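Protein kinase A regulatory subunit, putative (Trypanosoma cruzi, PDB 6HYI) is probably the regulatory subunit of protein kinase A, with two cyclic nucleotide-binding domains, and binds the nucleoside inosine in this structure. Local coordinates at residues E211-D216 / D247-T252. Numbering follows the deposited sequence.
With NOS (inosine), chain C.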
loop_
_atom_site.group_PDB
_atom_site.type_symbol
_atom_site.label_atom_id
_atom_site.label_comp_id
_atom_site.label_asym_id
_atom_site.label_seq_id
_atom_site.Cartn_x
_atom_site.Cartn_y
_atom_site.Cartn_z
ATOM N N GLU A 211 -2.358 23.244 8.065
ATOM C CA GLU A 211 -2.823 24.242 7.113
ATOM C C GLU A 211 -2.235 23.958 5.738
ATOM O O GLU A 211 -1.060 23.597 5.610
ATOM C CB GLU A 211 -2.501 25.675 7.580
ATOM C CG GLU A 211 -1.036 26.016 7.762
ATOM C CD GLU A 211 -0.832 27.454 8.255
ATOM O OE1 GLU A 211 0.313 27.824 8.593
ATOM O OE2 GLU A 211 -1.822 28.213 8.307
ATOM N N VAL A 212 -3.062 24.115 4.714
ATOM C CA VAL A 212 -2.646 23.965 3.326
ATOM C C VAL A 212 -2.349 25.358 2.788
ATOM O O VAL A 212 -3.214 26.243 2.832
ATOM C CB VAL A 212 -3.740 23.282 2.497
ATOM C CG1 VAL A 212 -3.319 23.173 1.037
ATOM C CG2 VAL A 212 -4.034 21.918 3.086
ATOM N N ILE A 213 -1.140 25.545 2.263
ATOM C CA ILE A 213 -0.667 26.850 1.796
ATOM C C ILE A 213 -0.344 26.741 0.312
ATOM O O ILE A 213 0.655 26.120 -0.079
ATOM C CB ILE A 213 0.544 27.348 2.600
ATOM C CG1 ILE A 213 0.213 27.312 4.098
ATOM C CG2 ILE A 213 0.954 28.769 2.154
ATOM C CD1 ILE A 213 1.332 27.795 4.982
ATOM N N GLY A 214 -1.190 27.336 -0.522
ATOM C CA GLY A 214 -0.977 27.334 -1.950
ATOM C C GLY A 214 -0.176 28.540 -2.379
ATOM O O GLY A 214 0.466 29.219 -1.577
ATOM N N ARG A 215 -0.201 28.789 -3.681
ATOM C CA ARG A 215 0.378 29.988 -4.262
ATOM C C ARG A 215 -0.709 30.700 -5.051
ATOM O O ARG A 215 -1.434 30.063 -5.829
ATOM C CB ARG A 215 1.550 29.637 -5.179
ATOM C CG ARG A 215 2.682 28.885 -4.468
ATOM C CD ARG A 215 3.349 29.742 -3.398
ATOM N NE ARG A 215 4.472 29.037 -2.778
ATOM C CZ ARG A 215 4.379 28.278 -1.685
ATOM N NH1 ARG A 215 3.217 28.120 -1.056
ATOM N NH2 ARG A 215 5.465 27.674 -1.214
ATOM N N ASP A 216 -0.817 32.018 -4.851
ATOM C CA ASP A 216 -1.830 32.816 -5.530
ATOM C C ASP A 216 -1.327 33.206 -6.919
ATOM O O ASP A 216 -0.246 32.801 -7.357
ATOM C CB ASP A 216 -2.267 34.010 -4.676
ATOM C CG ASP A 216 -1.160 35.049 -4.473
ATOM O OD1 ASP A 216 -0.155 35.063 -5.213
ATOM O OD2 ASP A 216 -1.310 35.895 -3.558
ATOM N N ASP A 247 2.130 23.751 0.101
ATOM C CA ASP A 247 2.728 23.298 1.342
ATOM C C ASP A 247 1.630 22.798 2.262
ATOM O O ASP A 247 0.483 23.250 2.197
ATOM C CB ASP A 247 3.386 24.463 2.074
ATOM C CG ASP A 247 4.401 25.189 1.235
ATOM O OD1 ASP A 247 5.377 24.548 0.793
ATOM O OD2 ASP A 247 4.226 26.413 1.033
ATOM N N VAL A 248 1.983 21.875 3.147
ATOM C CA VAL A 248 1.111 21.502 4.253
ATOM C C VAL A 248 1.943 21.637 5.512
ATOM O O VAL A 248 3.009 21.016 5.623
ATOM C CB VAL A 248 0.547 20.080 4.117
ATOM C CG1 VAL A 248 -0.348 19.775 5.297
ATOM C CG2 VAL A 248 -0.239 19.941 2.808
ATOM N N VAL A 249 1.493 22.492 6.426
ATOM C CA VAL A 249 2.265 22.902 7.595
ATOM C C VAL A 249 1.491 22.517 8.847
ATOM O O VAL A 249 0.290 22.786 8.946
ATOM C CB VAL A 249 2.507 24.422 7.567
ATOM C CG1 VAL A 249 3.388 24.847 8.735
ATOM C CG2 VAL A 249 3.123 24.827 6.231
ATOM N N ALA A 250 2.183 21.926 9.819
ATOM C CA ALA A 250 1.549 21.623 11.094
ATOM C C ALA A 250 1.233 22.919 11.828
ATOM O O ALA A 250 2.108 23.773 11.977
ATOM C CB ALA A 250 2.486 20.760 11.943
ATOM N N THR A 251 -0.017 23.078 12.278
ATOM C CA THR A 251 -0.354 24.233 13.106
ATOM C C THR A 251 -0.378 23.905 14.589
ATOM O O THR A 251 -0.337 24.822 15.415
ATOM C CB THR A 251 -1.707 24.828 12.711
ATOM O OG1 THR A 251 -2.741 23.874 12.934
ATOM C CG2 THR A 251 -1.710 25.245 11.251
ATOM N N THR A 252 -0.464 22.632 14.933
ATOM C CA THR A 252 -0.301 22.120 16.278
ATOM C C THR A 252 0.737 21.009 16.205
ATOM O O THR A 252 1.283 20.707 15.136
ATOM C CB THR A 252 -1.623 21.515 16.766
ATOM O OG1 THR A 252 -1.946 20.381 15.956
ATOM C CG2 THR A 252 -2.757 22.508 16.653
HETATM N N9 NOS C . -4.034 20.434 -1.357
HETATM C C4 NOS C . -5.204 20.793 -1.099
HETATM N N3 NOS C . -6.076 20.546 -0.135
HETATM C C2 NOS C . -7.286 21.156 -0.166
HETATM N N1 NOS C . -7.631 22.006 -1.167
HETATM C C6 NOS C . -6.798 22.266 -2.151
HETATM O O6 NOS C . -7.167 23.019 -3.022
HETATM C C5 NOS C . -5.562 21.666 -2.123
HETATM N N7 NOS C . -4.413 21.715 -2.977
HETATM C C8 NOS C . -3.506 20.882 -2.401
HETATM C "C5'" NOS C . 0.004 18.949 -1.757
HETATM O "O5'" NOS C . -0.367 19.562 -2.979
HETATM C "C4'" NOS C . -1.207 18.512 -0.977
HETATM O "O4'" NOS C . -1.929 19.681 -0.474
HETATM C "C1'" NOS C . -3.289 19.450 -0.579
HETATM C "C2'" NOS C . -3.509 18.013 -0.949
HETATM O "O2'" NOS C . -3.506 17.177 0.207
HETATM C "C3'" NOS C . -2.264 17.761 -1.772
HETATM O "O3'" NOS C . -1.974 16.390 -1.952
#
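R215 reaches across to D247 from the neighbouring strand and holds one of its carboxylate oxygens with both terminal nitrogens. From D247 CB outward, CB is 3.9 Å from I213 O; with CG beside the backbone N (chi1 -55°) the carboxylate is directed at R215, CG coming 3.6 Å from R215 NH2. The two oxygens then go separate ways. OD1 is bonded to the backbone N of Y195, while OD2 takes NH1 and NH2 of R215, each at 2.9 Å. OD2 lies in the guanidinium plane, at its edge, but the two planes are turned 42° apart. NH2 approaches on the syn side, slightly out of the carboxylate plane, and NH1 from above it. NH1 also donates to the carbonyl O of G214, 3.0 Å away, which should help fix the rotation of the guanidinium. A bend at chi2 (-65°) turns the arginine chain back toward G214, bringing its end to D247.

The salt bridge lies beyond one end of an antiparallel ladder. E211 pairs with V249 and I213 with D247 through reciprocal N-H to O bonds, V212 facing V248 between them. On the D247 face, I213 CD1 touches V249 CG2 at 3.7 Å, and further along E211 CG rests on T251 CG2 at 3.6 Å. On the other face V212 and V248 turn toward inosine: V212 CG1 sits 3.7 Å from base atom N9, and V248 CG2 lies equally far from ribose O4'.

The pair thus forms one wall of the nucleoside pocket in the second cyclic nucleotide-binding domain, central in a four-stranded antiparallel sheet between 221-227 and 191-193, while Y286 of helix 285-293 bonds through OH to R215 N.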